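Local structure of amidohydrolase (Thermotoga maritima, 3OOQ) at residues A148-F154 with I221-A227; L247-G252 with I267-P273; V60-I66 with S114-G120; P86-K92 with N123-Q128; Y182-K187 with V212-L217. The protein is probably a metal-dependent hydrolase of the amidohydrolase superfamily with a TIM-barrel fold, possibly acting as an allantoinase. All coordinates share one frame; numbering follows the deposited sequence.

Contact 1: A148-F154 with I221-A227; sequences AGLKMAF and IPARMHA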
# COMPACT_ATOMS: atom_id res chain seq x y z
N ALA F 148 27.22 -28.80 11.19
CA ALA F 148 28.53 -28.40 11.65
C ALA F 148 28.50 -27.18 12.59
O ALA F 148 29.48 -26.87 13.26
CB ALA F 148 29.46 -28.15 10.48
N GLY F 149 27.37 -26.49 12.62
CA GLY F 149 27.24 -25.26 13.38
C GLY F 149 25.85 -24.64 13.25
O GLY F 149 25.10 -24.98 12.32
N LEU F 150 25.49 -23.77 14.18
CA LEU F 150 24.24 -23.02 14.10
C LEU F 150 24.59 -21.55 13.91
O LEU F 150 25.18 -20.93 14.80
CB LEU F 150 23.38 -23.22 15.36
CG LEU F 150 22.03 -22.47 15.38
CD1 LEU F 150 21.21 -22.83 14.14
CD2 LEU F 150 21.23 -22.79 16.65
N LYS F 151 24.24 -21.02 12.75
CA LYS F 151 24.53 -19.62 12.36
C LYS F 151 23.63 -18.64 13.09
O LYS F 151 22.42 -18.85 13.16
CB LYS F 151 24.33 -19.47 10.84
CG LYS F 151 24.57 -18.08 10.25
CD LYS F 151 25.99 -17.53 10.58
CE LYS F 151 26.27 -16.18 9.93
NZ LYS F 151 26.31 -16.31 8.44
N MSE F 152 24.23 -17.58 13.62
CA MSE F 152 23.50 -16.50 14.29
C MSE F 152 24.11 -15.20 13.83
O MSE F 152 25.22 -15.20 13.31
CB MSE F 152 23.60 -16.62 15.82
CG MSE F 152 23.01 -17.91 16.32
SE MSE F 152 23.27 -18.20 18.23
CE MSE F 152 23.47 -20.14 18.19
N ALA F 153 23.38 -14.09 14.00
CA ALA F 153 23.84 -12.79 13.49
C ALA F 153 23.47 -11.64 14.40
O ALA F 153 22.36 -11.61 14.93
CB ALA F 153 23.29 -12.53 12.09
N PHE F 154 24.41 -10.70 14.52
CA PHE F 154 24.33 -9.50 15.35
C PHE F 154 24.61 -8.32 14.46
O PHE F 154 25.01 -8.50 13.31
CB PHE F 154 25.40 -9.57 16.46
CG PHE F 154 25.16 -10.66 17.44
CD1 PHE F 154 25.54 -11.98 17.16
CD2 PHE F 154 24.46 -10.41 18.60
CE1 PHE F 154 25.26 -13.01 18.06
CE2 PHE F 154 24.18 -11.43 19.51
CZ PHE F 154 24.59 -12.73 19.24
N ILE F 221 27.56 -29.07 18.68
CA ILE F 221 28.04 -28.20 17.60
C ILE F 221 28.18 -26.78 18.12
O ILE F 221 27.48 -26.41 19.07
CB ILE F 221 27.07 -28.19 16.36
CG1 ILE F 221 25.63 -27.87 16.77
CG2 ILE F 221 27.19 -29.52 15.58
CD1 ILE F 221 24.61 -27.64 15.58
N PRO F 222 29.08 -25.99 17.52
CA PRO F 222 29.22 -24.60 17.95
C PRO F 222 28.16 -23.66 17.36
O PRO F 222 27.59 -23.94 16.30
CB PRO F 222 30.58 -24.20 17.38
CG PRO F 222 30.74 -25.07 16.15
CD PRO F 222 30.09 -26.37 16.51
N ALA F 223 27.94 -22.55 18.06
CA ALA F 223 27.33 -21.37 17.48
C ALA F 223 28.34 -20.70 16.55
O ALA F 223 29.53 -20.56 16.89
CB ALA F 223 26.90 -20.39 18.58
N ARG F 224 27.86 -20.29 15.39
CA ARG F 224 28.67 -19.54 14.46
C ARG F 224 28.08 -18.14 14.42
O ARG F 224 27.02 -17.93 13.81
CB ARG F 224 28.69 -20.24 13.09
CG ARG F 224 29.24 -21.69 13.10
CD ARG F 224 30.72 -21.77 13.54
NE ARG F 224 31.55 -20.97 12.63
CZ ARG F 224 32.21 -21.44 11.57
NH1 ARG F 224 32.20 -22.74 11.29
NH2 ARG F 224 32.88 -20.61 10.78
N MSE F 225 28.76 -17.18 15.05
CA MSE F 225 28.16 -15.90 15.40
C MSE F 225 28.71 -14.71 14.63
O MSE F 225 29.83 -14.27 14.88
CB MSE F 225 28.26 -15.66 16.91
CG MSE F 225 27.47 -16.70 17.68
SE MSE F 225 27.68 -16.60 19.60
CE MSE F 225 25.87 -16.03 20.02
N HIS F 226 27.90 -14.23 13.68
CA HIS F 226 28.25 -13.13 12.77
C HIS F 226 28.25 -11.83 13.57
O HIS F 226 27.22 -11.45 14.13
CB HIS F 226 27.19 -13.10 11.63
CG HIS F 226 27.19 -11.85 10.79
ND1 HIS F 226 26.70 -10.63 11.25
CD2 HIS F 226 27.56 -11.64 9.51
CE1 HIS F 226 26.80 -9.72 10.29
NE2 HIS F 226 27.33 -10.31 9.22
N ALA F 227 29.40 -11.16 13.62
CA ALA F 227 29.54 -9.87 14.31
C ALA F 227 30.71 -9.05 13.80
O ALA F 227 31.81 -9.58 13.63
CB ALA F 227 29.67 -10.06 15.84
O HOH W 1 32.06 -24.83 13.07
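Strand segments 148-153 and 223-227 run parallel, their axes 4.5 Å apart at closest and crossing at -30°, in a ladder of five backbone hydrogen bonds from Leu150 N to Pro222 O up to Phe154 N to His226 O. On the face bearing Met152 and Met225, the two selenomethionines lie side by side and point the same way, SE of Met152 3.8 Å from CE of Met225. Met152 CE presses tightly on Ala223 CB at 3.5 Å. With CG anti to its own carbonyl carbon (chi1 -67°), Phe154 turns a ring edge to the partner strand: CZ stands 3.6 Å from Met225 CE, and His226 O lies in the ring plane. Replacing Phe154 by alanine is likely to open a gap beside Met225 CE and leave that methyl free to shift. On the other face Lys151 CE passes 3.6 Å from His226 CB, its NZ going on to Pro119 O and His63 NE2. Arg224 NE forms a salt bridge with Glu250, while a water links its NH1 to Ala148 O. The pairing thus parts the chemistry: the Met152 face packs against helices such as 230-243, and the Lys151 face sends its polar groups into the barrel interior.

Contact 2: L247-G252 with I267-P273; sequences LVIEHG and IPVVVGP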
# COMPACT_ATOMS: atom_id res chain seq x y z
N LEU F 247 31.35 -21.17 20.79
CA LEU F 247 31.16 -20.22 19.71
C LEU F 247 32.37 -20.03 18.84
O LEU F 247 33.51 -20.24 19.26
CB LEU F 247 30.68 -18.84 20.22
CG LEU F 247 31.67 -17.78 20.73
CD1 LEU F 247 31.14 -16.38 20.54
CD2 LEU F 247 31.96 -17.99 22.20
N VAL F 248 32.09 -19.61 17.62
CA VAL F 248 33.07 -19.06 16.70
C VAL F 248 32.52 -17.69 16.31
O VAL F 248 31.32 -17.52 16.11
CB VAL F 248 33.20 -19.97 15.44
CG1 VAL F 248 34.14 -19.38 14.42
CG2 VAL F 248 33.65 -21.41 15.82
N ILE F 249 33.40 -16.70 16.22
CA ILE F 249 33.01 -15.39 15.72
C ILE F 249 33.24 -15.34 14.21
O ILE F 249 34.34 -15.66 13.74
CB ILE F 249 33.82 -14.29 16.40
CG1 ILE F 249 33.56 -14.25 17.92
CG2 ILE F 249 33.54 -12.94 15.75
CD1 ILE F 249 32.16 -13.69 18.31
N GLU F 250 32.21 -14.96 13.44
CA GLU F 250 32.33 -14.81 11.99
C GLU F 250 32.59 -13.36 11.64
O GLU F 250 31.93 -12.46 12.18
CB GLU F 250 31.06 -15.27 11.26
CG GLU F 250 30.39 -16.52 11.78
CD GLU F 250 31.32 -17.72 11.85
OE1 GLU F 250 31.23 -18.45 12.85
OE2 GLU F 250 32.16 -17.91 10.92
N HIS F 251 33.51 -13.15 10.70
CA HIS F 251 34.00 -11.82 10.27
C HIS F 251 34.86 -11.14 11.34
O HIS F 251 36.05 -10.89 11.12
CB HIS F 251 32.88 -10.90 9.79
CG HIS F 251 31.86 -11.58 8.93
ND1 HIS F 251 32.14 -12.04 7.66
CD2 HIS F 251 30.55 -11.87 9.15
CE1 HIS F 251 31.06 -12.59 7.14
NE2 HIS F 251 30.08 -12.50 8.02
N GLY F 252 34.25 -10.82 12.49
CA GLY F 252 34.98 -10.23 13.62
C GLY F 252 35.79 -9.01 13.21
O GLY F 252 36.94 -8.84 13.61
N ILE F 267 38.63 -18.01 21.92
CA ILE F 267 37.54 -17.89 20.95
C ILE F 267 38.11 -17.70 19.54
O ILE F 267 38.87 -16.76 19.29
CB ILE F 267 36.56 -16.76 21.32
CG1 ILE F 267 35.94 -17.05 22.69
CG2 ILE F 267 35.45 -16.62 20.23
CD1 ILE F 267 35.29 -15.84 23.37
N PRO F 268 37.75 -18.60 18.62
CA PRO F 268 38.35 -18.43 17.32
C PRO F 268 37.55 -17.43 16.50
O PRO F 268 36.37 -17.17 16.81
CB PRO F 268 38.24 -19.83 16.70
CG PRO F 268 37.02 -20.41 17.35
CD PRO F 268 37.00 -19.86 18.74
N VAL F 269 38.19 -16.90 15.46
CA VAL F 269 37.61 -15.90 14.59
C VAL F 269 37.88 -16.27 13.14
O VAL F 269 39.04 -16.42 12.74
CB VAL F 269 38.16 -14.50 14.85
CG1 VAL F 269 37.41 -13.48 13.99
CG2 VAL F 269 38.07 -14.14 16.32
N VAL F 270 36.81 -16.42 12.36
CA VAL F 270 36.92 -16.54 10.91
C VAL F 270 36.87 -15.13 10.33
O VAL F 270 35.80 -14.56 10.16
CB VAL F 270 35.79 -17.43 10.29
CG1 VAL F 270 36.04 -17.64 8.82
CG2 VAL F 270 35.74 -18.80 10.99
N VAL F 271 38.05 -14.58 10.05
CA VAL F 271 38.17 -13.21 9.54
C VAL F 271 37.86 -13.17 8.04
O VAL F 271 37.88 -14.21 7.36
CB VAL F 271 39.56 -12.55 9.83
CG1 VAL F 271 39.89 -12.61 11.31
CG2 VAL F 271 40.68 -13.24 9.04
N GLY F 272 37.53 -11.98 7.54
CA GLY F 272 37.11 -11.81 6.16
C GLY F 272 35.60 -11.69 6.07
O GLY F 272 34.89 -11.96 7.05
N PRO F 273 35.09 -11.24 4.91
CA PRO F 273 35.91 -10.84 3.76
C PRO F 273 36.72 -9.56 4.06
O PRO F 273 36.24 -8.68 4.75
CB PRO F 273 34.87 -10.57 2.67
CG PRO F 273 33.65 -10.02 3.48
CD PRO F 273 33.68 -10.80 4.78
O HOH W 2 37.24 -9.68 9.21
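Ile249 and Glu250 pair in parallel with Val269 and Val270 as neighbouring strands of the TIM barrel, and the contact is close-packed at its start and looser toward its end. In the packed part, Ile267 CG2 wedges between two side chains, 4.0 Å from Leu247 CG and 3.8 Å from Ile249 CG1. On the opposite face, Val248 straddles its partners with a forked end: CG1 meets Val270 CG2 at 3.8 Å, while CG2 rests on Pro268 CG. Glu250 lies alongside Val270, OE2 against the CG2 methyl, and its OE1 forms a salt bridge with Arg224. Two well-formed backbone bonds hold this half, Ile249 N to Pro268 O (173° at the hydrogen) and Val270 N to Ile249 O at 2.9 Å. Beyond the corner at Glu250 the ladder frays. The bond from His251 N to Val270 O is bent and weak, and a water bridges His251 O to Gly272 N in place of a direct bond. Gly252, at positive phi, leaves room for Val269 CG1 where a side chain would collide. The His251 ring also stacks on His228, and one last bond helps to set its rotation: ND1 donates to Gly272 O at 2.8 Å, the oxygen lying in the imidazole plane and the N-H meeting one of its lone pairs.

Contact 3: V60-I66 with S114-G120; sequences VDAHSHI and SVMIVPG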
# COMPACT_ATOMS: atom_id res chain seq x y z
N VAL F 60 40.52 -24.59 2.47
CA VAL F 60 39.34 -24.87 3.26
C VAL F 60 38.77 -23.53 3.68
O VAL F 60 39.40 -22.78 4.41
CB VAL F 60 39.70 -25.73 4.51
CG1 VAL F 60 38.46 -26.06 5.32
CG2 VAL F 60 40.46 -27.02 4.12
N ASP F 61 37.58 -23.22 3.18
CA ASP F 61 36.94 -21.98 3.58
C ASP F 61 35.93 -22.24 4.68
O ASP F 61 34.92 -22.91 4.47
CB ASP F 61 36.25 -21.29 2.40
CG ASP F 61 35.97 -19.83 2.68
OD1 ASP F 61 35.42 -19.51 3.75
OD2 ASP F 61 36.32 -18.99 1.83
N ALA F 62 36.21 -21.70 5.86
CA ALA F 62 35.38 -21.98 7.02
C ALA F 62 33.98 -21.30 7.03
O ALA F 62 33.19 -21.57 7.91
CB ALA F 62 36.14 -21.65 8.29
N HIS F 63 33.67 -20.46 6.04
CA HIS F 63 32.37 -19.75 6.03
C HIS F 63 32.03 -19.31 4.62
O HIS F 63 32.63 -18.38 4.09
CB HIS F 63 32.41 -18.54 6.98
CG HIS F 63 31.07 -17.88 7.17
ND1 HIS F 63 30.44 -17.17 6.17
CD2 HIS F 63 30.25 -17.83 8.25
CE1 HIS F 63 29.29 -16.69 6.63
NE2 HIS F 63 29.15 -17.08 7.88
N SER F 64 31.05 -19.98 4.02
CA SER F 64 30.77 -19.75 2.60
C SER F 64 29.29 -19.85 2.25
O SER F 64 28.54 -20.59 2.89
CB SER F 64 31.54 -20.77 1.76
OG SER F 64 31.64 -20.33 0.42
N HIS F 65 28.91 -19.16 1.19
CA HIS F 65 27.58 -19.34 0.63
C HIS F 65 27.60 -19.91 -0.79
O HIS F 65 26.59 -19.90 -1.47
CB HIS F 65 26.76 -18.05 0.74
CG HIS F 65 26.89 -17.38 2.07
ND1 HIS F 65 26.38 -17.92 3.23
CD2 HIS F 65 27.52 -16.23 2.44
CE1 HIS F 65 26.65 -17.12 4.25
NE2 HIS F 65 27.35 -16.09 3.80
N ILE F 66 28.75 -20.44 -1.22
CA ILE F 66 28.84 -21.10 -2.53
C ILE F 66 27.76 -22.18 -2.63
O ILE F 66 27.43 -22.85 -1.65
CB ILE F 66 30.25 -21.66 -2.82
CG1 ILE F 66 30.39 -22.00 -4.32
CG2 ILE F 66 30.58 -22.89 -1.91
CD1 ILE F 66 31.82 -21.96 -4.85
N SER F 114 37.22 -27.78 0.12
CA SER F 114 36.22 -27.96 1.19
C SER F 114 35.74 -26.62 1.72
O SER F 114 36.52 -25.67 1.81
CB SER F 114 36.82 -28.77 2.37
OG SER F 114 37.16 -30.09 1.98
N VAL F 115 34.47 -26.54 2.09
CA VAL F 115 33.90 -25.32 2.66
C VAL F 115 32.82 -25.68 3.67
O VAL F 115 32.18 -26.73 3.57
CB VAL F 115 33.25 -24.38 1.57
CG1 VAL F 115 34.23 -24.05 0.45
CG2 VAL F 115 32.02 -25.05 0.95
N MSE F 116 32.62 -24.81 4.64
CA MSE F 116 31.35 -24.83 5.34
C MSE F 116 30.33 -23.93 4.62
O MSE F 116 30.53 -22.72 4.47
CB MSE F 116 31.45 -24.46 6.81
CG MSE F 116 30.18 -24.99 7.53
SE MSE F 116 29.91 -24.44 9.28
CE MSE F 116 30.04 -22.48 9.05
N ILE F 117 29.26 -24.56 4.14
CA ILE F 117 28.14 -23.82 3.61
C ILE F 117 27.25 -23.48 4.79
O ILE F 117 26.99 -24.32 5.66
CB ILE F 117 27.36 -24.62 2.53
CG1 ILE F 117 27.02 -26.02 3.04
CG2 ILE F 117 28.18 -24.64 1.24
CD1 ILE F 117 26.02 -26.81 2.18
N VAL F 118 26.80 -22.23 4.83
CA VAL F 118 26.09 -21.69 5.98
C VAL F 118 25.04 -20.66 5.49
O VAL F 118 25.25 -20.01 4.46
CB VAL F 118 27.13 -21.10 6.97
CG1 VAL F 118 27.87 -19.89 6.38
CG2 VAL F 118 26.56 -20.79 8.32
N PRO F 119 23.90 -20.53 6.20
CA PRO F 119 23.03 -19.39 5.90
C PRO F 119 23.76 -18.05 6.12
O PRO F 119 24.82 -18.00 6.79
CB PRO F 119 21.88 -19.54 6.91
CG PRO F 119 21.88 -20.96 7.34
CD PRO F 119 23.35 -21.38 7.28
N GLY F 120 23.21 -16.98 5.54
CA GLY F 120 23.74 -15.63 5.71
C GLY F 120 23.36 -15.00 7.05
O GLY F 120 23.10 -15.68 8.04
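Val118 CG1 sits over the centre of one face of the His63 ring, a CH-pi contact 3.5 Å from the centroid, whereas His65 meets the same residue through its edge. ND1 of His65 donates to Val118 O at 2.7 Å, the oxygen close to the ring plane, and CE1 lies 3.3 Å from Pro119 O. Chi1 of -44° sets the imidazole beside its own backbone N, where its edge reaches these carbonyls. Without the imidazole, as with a leucine at His65, Val118 O is likely to lose its N-H partner and Pro119 O the ring edge beside it. The strands pair in parallel, Asp61 N to Ser114 O and Met116 N to Asp61 O, until a beta bulge shifts the register and Ser64 faces Ile117. Within the bulge Asp61 OD1 accepts from His63 N at 3.0 Å through its anti lone pair, an Asx turn. The sequence His63-Ser64-His65 matches the His-X-His signature that ends the first barrel strand in this superfamily and holds metal in relatives; here His63 NE2 bonds to Lys151 NZ. Ile66 CG2 meets Val115 CG2 at 3.9 Å, and the isoleucine goes on to pack against helix 103-108. Strand 125-133 flanks Ser114 to Ile117 on the side away from strand 54-64, and Pro119 touches Met173 of a second subunit.

Contact 4: P86-K92 with N123-Q128; sequences PVTPHVK and NPVGGQ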
# COMPACT_ATOMS: atom_id res chain seq x y z
N PRO F 86 12.80 -14.28 12.18
CA PRO F 86 14.14 -14.03 12.73
C PRO F 86 14.76 -15.25 13.43
O PRO F 86 15.93 -15.20 13.79
CB PRO F 86 13.92 -12.85 13.71
CG PRO F 86 12.50 -12.93 14.08
CD PRO F 86 11.75 -13.55 12.92
N VAL F 87 14.00 -16.33 13.60
CA VAL F 87 14.47 -17.54 14.28
C VAL F 87 14.20 -18.77 13.42
O VAL F 87 13.14 -19.40 13.55
CB VAL F 87 13.81 -17.70 15.67
CG1 VAL F 87 14.42 -18.87 16.44
CG2 VAL F 87 13.93 -16.44 16.49
N THR F 88 15.14 -19.11 12.54
CA THR F 88 15.03 -20.30 11.72
C THR F 88 16.20 -21.30 11.91
O THR F 88 16.85 -21.68 10.94
CB THR F 88 14.89 -19.94 10.22
OG1 THR F 88 16.04 -19.20 9.80
CG2 THR F 88 13.63 -19.11 9.97
N PRO F 89 16.43 -21.76 13.16
CA PRO F 89 17.52 -22.73 13.41
C PRO F 89 17.34 -24.06 12.70
O PRO F 89 18.32 -24.75 12.44
CB PRO F 89 17.44 -22.96 14.93
CG PRO F 89 16.03 -22.59 15.30
CD PRO F 89 15.63 -21.49 14.37
N HIS F 90 16.09 -24.41 12.39
CA HIS F 90 15.73 -25.70 11.79
C HIS F 90 16.08 -25.82 10.31
O HIS F 90 16.14 -26.94 9.80
CB HIS F 90 14.23 -25.96 11.98
CG HIS F 90 13.36 -24.96 11.28
ND1 HIS F 90 13.52 -23.60 11.46
CD2 HIS F 90 12.36 -25.11 10.38
CE1 HIS F 90 12.64 -22.96 10.71
NE2 HIS F 90 11.93 -23.85 10.05
N VAL F 91 16.25 -24.70 9.60
CA VAL F 91 16.59 -24.79 8.18
C VAL F 91 18.09 -25.07 8.00
O VAL F 91 18.91 -24.64 8.81
CB VAL F 91 16.12 -23.57 7.31
CG1 VAL F 91 14.60 -23.26 7.53
CG2 VAL F 91 16.99 -22.33 7.54
N LYS F 92 18.44 -25.78 6.93
CA LYS F 92 19.82 -26.21 6.69
C LYS F 92 20.34 -25.67 5.36
O LYS F 92 19.67 -25.77 4.34
CB LYS F 92 19.91 -27.75 6.66
CG LYS F 92 19.11 -28.50 7.73
CD LYS F 92 19.37 -30.04 7.69
CE LYS F 92 20.86 -30.36 7.96
NZ LYS F 92 21.15 -31.82 8.25
N ASN F 123 19.12 -13.27 9.69
CA ASN F 123 18.38 -13.66 10.89
C ASN F 123 19.21 -13.70 12.16
O ASN F 123 20.34 -14.20 12.12
CB ASN F 123 17.76 -15.04 10.73
CG ASN F 123 16.73 -15.09 9.62
OD1 ASN F 123 16.33 -14.06 9.09
ND2 ASN F 123 16.29 -16.29 9.27
N PRO F 124 18.65 -13.20 13.28
CA PRO F 124 19.28 -13.43 14.59
C PRO F 124 19.71 -14.90 14.74
O PRO F 124 20.84 -15.15 15.14
CB PRO F 124 18.19 -13.02 15.58
CG PRO F 124 17.49 -11.84 14.87
CD PRO F 124 17.51 -12.26 13.37
N VAL F 125 18.82 -15.83 14.38
CA VAL F 125 19.14 -17.27 14.32
C VAL F 125 18.79 -17.76 12.93
O VAL F 125 17.62 -17.88 12.57
CB VAL F 125 18.37 -18.10 15.40
CG1 VAL F 125 18.89 -19.56 15.41
CG2 VAL F 125 18.54 -17.50 16.81
N GLY F 126 19.82 -18.05 12.13
CA GLY F 126 19.64 -18.28 10.69
C GLY F 126 19.47 -19.71 10.17
O GLY F 126 18.83 -19.92 9.14
N GLY F 127 20.04 -20.70 10.87
CA GLY F 127 19.99 -22.09 10.41
C GLY F 127 21.32 -22.82 10.50
O GLY F 127 22.29 -22.28 11.03
N GLN F 128 21.38 -24.03 9.96
CA GLN F 128 22.53 -24.91 10.18
C GLN F 128 23.52 -24.89 9.04
O GLN F 128 23.14 -24.87 7.87
CB GLN F 128 22.09 -26.36 10.43
CG GLN F 128 21.19 -26.50 11.64
CD GLN F 128 20.31 -27.72 11.55
OE1 GLN F 128 20.79 -28.83 11.38
NE2 GLN F 128 19.00 -27.51 11.66
O HOH W 3 16.70 -29.43 11.32
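Val125 CG1 packs against the Pro89 ring, 3.7 Å from CB, and Val125 CB lies near Val87 CG1, while Pro86 CB meets Pro124 CD at 3.7 Å. These contacts are bordered by Val125 N to Pro86 O and Thr88 N to Val125 O, a single bridge between the loop and the start of strand 125-133. Thr88 OG1 links two partners: it accepts from Asn123 ND2 at 3.0 Å and donates to Gly126 O from well above that carbonyl's plane. Asn123 OD1 is hydrogen-bonded to Tyr162 OH. Gly127 packs under the type I turn Thr88-Val91, its CA 3.2 Å from Val91 O, a place where any side chain would collide. At the polar edge Gln128 bonds twice, N to Val91 O and NE2 to Pro89 O at 2.9 Å, the latter flat in the amide plane and on a lone pair. A water joins NE2 to His90 O, and Lys92 leads on to Asp146 in a salt bridge. Three of the loop's carbonyls, of Pro86, Pro89 and Val91, thus take hydrogen bonds from segment 123-128.

Contact 5: Y182-K187 with V212-L217; sequences YFTKVK and VGEMVL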
# COMPACT_ATOMS: atom_id res chain seq x y z
N TYR F 182 15.15 -17.37 22.53
CA TYR F 182 15.25 -18.66 21.87
C TYR F 182 15.87 -19.70 22.79
O TYR F 182 15.30 -20.78 23.03
CB TYR F 182 16.07 -18.55 20.57
CG TYR F 182 16.42 -19.90 19.95
CD1 TYR F 182 15.42 -20.76 19.49
CD2 TYR F 182 17.75 -20.32 19.84
CE1 TYR F 182 15.72 -21.98 18.95
CE2 TYR F 182 18.07 -21.56 19.25
CZ TYR F 182 17.04 -22.38 18.83
OH TYR F 182 17.31 -23.62 18.28
N PHE F 183 17.04 -19.39 23.34
CA PHE F 183 17.70 -20.37 24.19
C PHE F 183 16.96 -20.60 25.52
O PHE F 183 17.03 -21.70 26.08
CB PHE F 183 19.20 -20.04 24.38
CG PHE F 183 20.03 -20.39 23.17
CD1 PHE F 183 20.25 -21.73 22.83
CD2 PHE F 183 20.56 -19.40 22.35
CE1 PHE F 183 20.99 -22.08 21.69
CE2 PHE F 183 21.31 -19.73 21.22
CZ PHE F 183 21.53 -21.08 20.89
N THR F 184 16.25 -19.59 26.02
CA THR F 184 15.43 -19.78 27.23
C THR F 184 14.39 -20.89 26.94
O THR F 184 14.16 -21.79 27.76
CB THR F 184 14.74 -18.46 27.67
OG1 THR F 184 15.73 -17.48 27.99
CG2 THR F 184 13.86 -18.66 28.88
N LYS F 185 13.79 -20.83 25.76
CA LYS F 185 12.83 -21.87 25.35
C LYS F 185 13.47 -23.23 25.14
O LYS F 185 12.86 -24.24 25.47
CB LYS F 185 12.08 -21.44 24.10
CG LYS F 185 11.13 -20.32 24.39
CD LYS F 185 11.10 -19.35 23.23
CE LYS F 185 9.79 -19.39 22.49
NZ LYS F 185 9.37 -18.00 22.03
N VAL F 186 14.68 -23.26 24.58
CA VAL F 186 15.49 -24.48 24.46
C VAL F 186 15.70 -25.15 25.83
O VAL F 186 15.49 -26.35 25.98
CB VAL F 186 16.84 -24.22 23.74
CG1 VAL F 186 17.72 -25.49 23.75
CG2 VAL F 186 16.59 -23.76 22.29
N LYS F 187 16.09 -24.36 26.83
CA LYS F 187 16.19 -24.86 28.20
C LYS F 187 14.88 -25.44 28.74
O LYS F 187 14.90 -26.50 29.35
CB LYS F 187 16.76 -23.81 29.15
CG LYS F 187 18.13 -23.30 28.70
CD LYS F 187 19.10 -23.11 29.84
CE LYS F 187 18.74 -21.93 30.70
NZ LYS F 187 19.47 -21.99 32.01
N VAL F 212 17.76 -28.48 17.47
CA VAL F 212 19.06 -27.90 17.10
C VAL F 212 19.63 -27.05 18.22
O VAL F 212 20.85 -27.03 18.43
CB VAL F 212 19.01 -26.92 15.88
CG1 VAL F 212 20.34 -26.98 15.13
CG2 VAL F 212 17.87 -27.24 14.98
N GLY F 213 18.76 -26.32 18.91
CA GLY F 213 19.19 -25.48 20.04
C GLY F 213 19.78 -26.35 21.12
O GLY F 213 20.81 -26.00 21.74
N GLU F 214 19.15 -27.50 21.35
CA GLU F 214 19.62 -28.46 22.35
C GLU F 214 21.02 -28.98 21.96
O GLU F 214 21.91 -29.11 22.82
CB GLU F 214 18.62 -29.61 22.52
CG GLU F 214 19.11 -30.74 23.44
CD GLU F 214 18.08 -31.83 23.69
OE1 GLU F 214 16.98 -31.83 23.09
OE2 GLU F 214 18.37 -32.71 24.51
N MSE F 215 21.22 -29.24 20.67
CA MSE F 215 22.54 -29.66 20.17
C MSE F 215 23.61 -28.66 20.55
O MSE F 215 24.67 -29.05 21.04
CB MSE F 215 22.53 -29.86 18.66
CG MSE F 215 21.87 -31.14 18.23
SE MSE F 215 22.11 -31.34 16.31
CE MSE F 215 20.31 -30.82 15.65
N VAL F 216 23.31 -27.39 20.34
CA VAL F 216 24.19 -26.28 20.72
C VAL F 216 24.41 -26.23 22.23
O VAL F 216 25.54 -26.12 22.67
CB VAL F 216 23.67 -24.92 20.19
CG1 VAL F 216 24.55 -23.75 20.72
CG2 VAL F 216 23.65 -24.92 18.68
N LEU F 217 23.35 -26.34 23.02
CA LEU F 217 23.50 -26.30 24.48
C LEU F 217 24.24 -27.50 25.06
O LEU F 217 24.91 -27.38 26.09
CB LEU F 217 22.16 -26.08 25.20
CG LEU F 217 21.47 -24.73 24.94
CD1 LEU F 217 20.40 -24.49 25.99
CD2 LEU F 217 22.47 -23.57 24.95
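Val186 points CG1 away from its own backbone N (chi1 174°), so that this methyl lands on Gly213, 3.4 Å from its C, and on Glu214 N. Phe183 has CG anti to its carbonyl carbon (chi1 -76°), which carries the ring to Leu217, CD1 to CD2 at 3.6 Å. The motif is a near-perpendicular helix packing outside the barrel: segments 182-187 and 212-217, of helices 172-198 and 208-217, cross at -88° with axes 9.3 Å apart. Leu217 forks over the first helix: CD1 rests on Val186 CG1 and on Lys187 CG, and CD2 takes the Phe183 ring. Val216 CG1 approaches the same ring at CZ, 4.0 Å away, and Gly213 O lies at its edge. Close approach here depends on Gly213, since a beta carbon would run into Val186 CG2 and the Tyr182 hydroxyl. Glu214 forms a salt bridge with Lys193 of the long helix. Tyr182 OH comes within 3.1 Å of Gly213 N at too poor an angle to bond, and is hydrogen-bonded to Lys209 O.

In the fold
Along the chain contacts 3 and 4 interleave, contact 1 follows, contact 5 falls between the two segments of contact 1, and contact 2 comes last. Contacts 1 to 4 reach one large curled sheet: strands 112-117, 125-133, 143-153, 223-227 and 247-249 are successive neighbours in it. The centres of contacts 1 and 2 are about 10 Å apart, those of contacts 1 and 3 about 12 Å, and Lys151, His63, Arg224 and Glu250 tie these three together inside the barrel. Contact 5 lies outside, centre to centre about 23 Å from contact 3, where its helices back onto contacts 1 and 4. The probable active-site end and the helical shell therefore share the same strands.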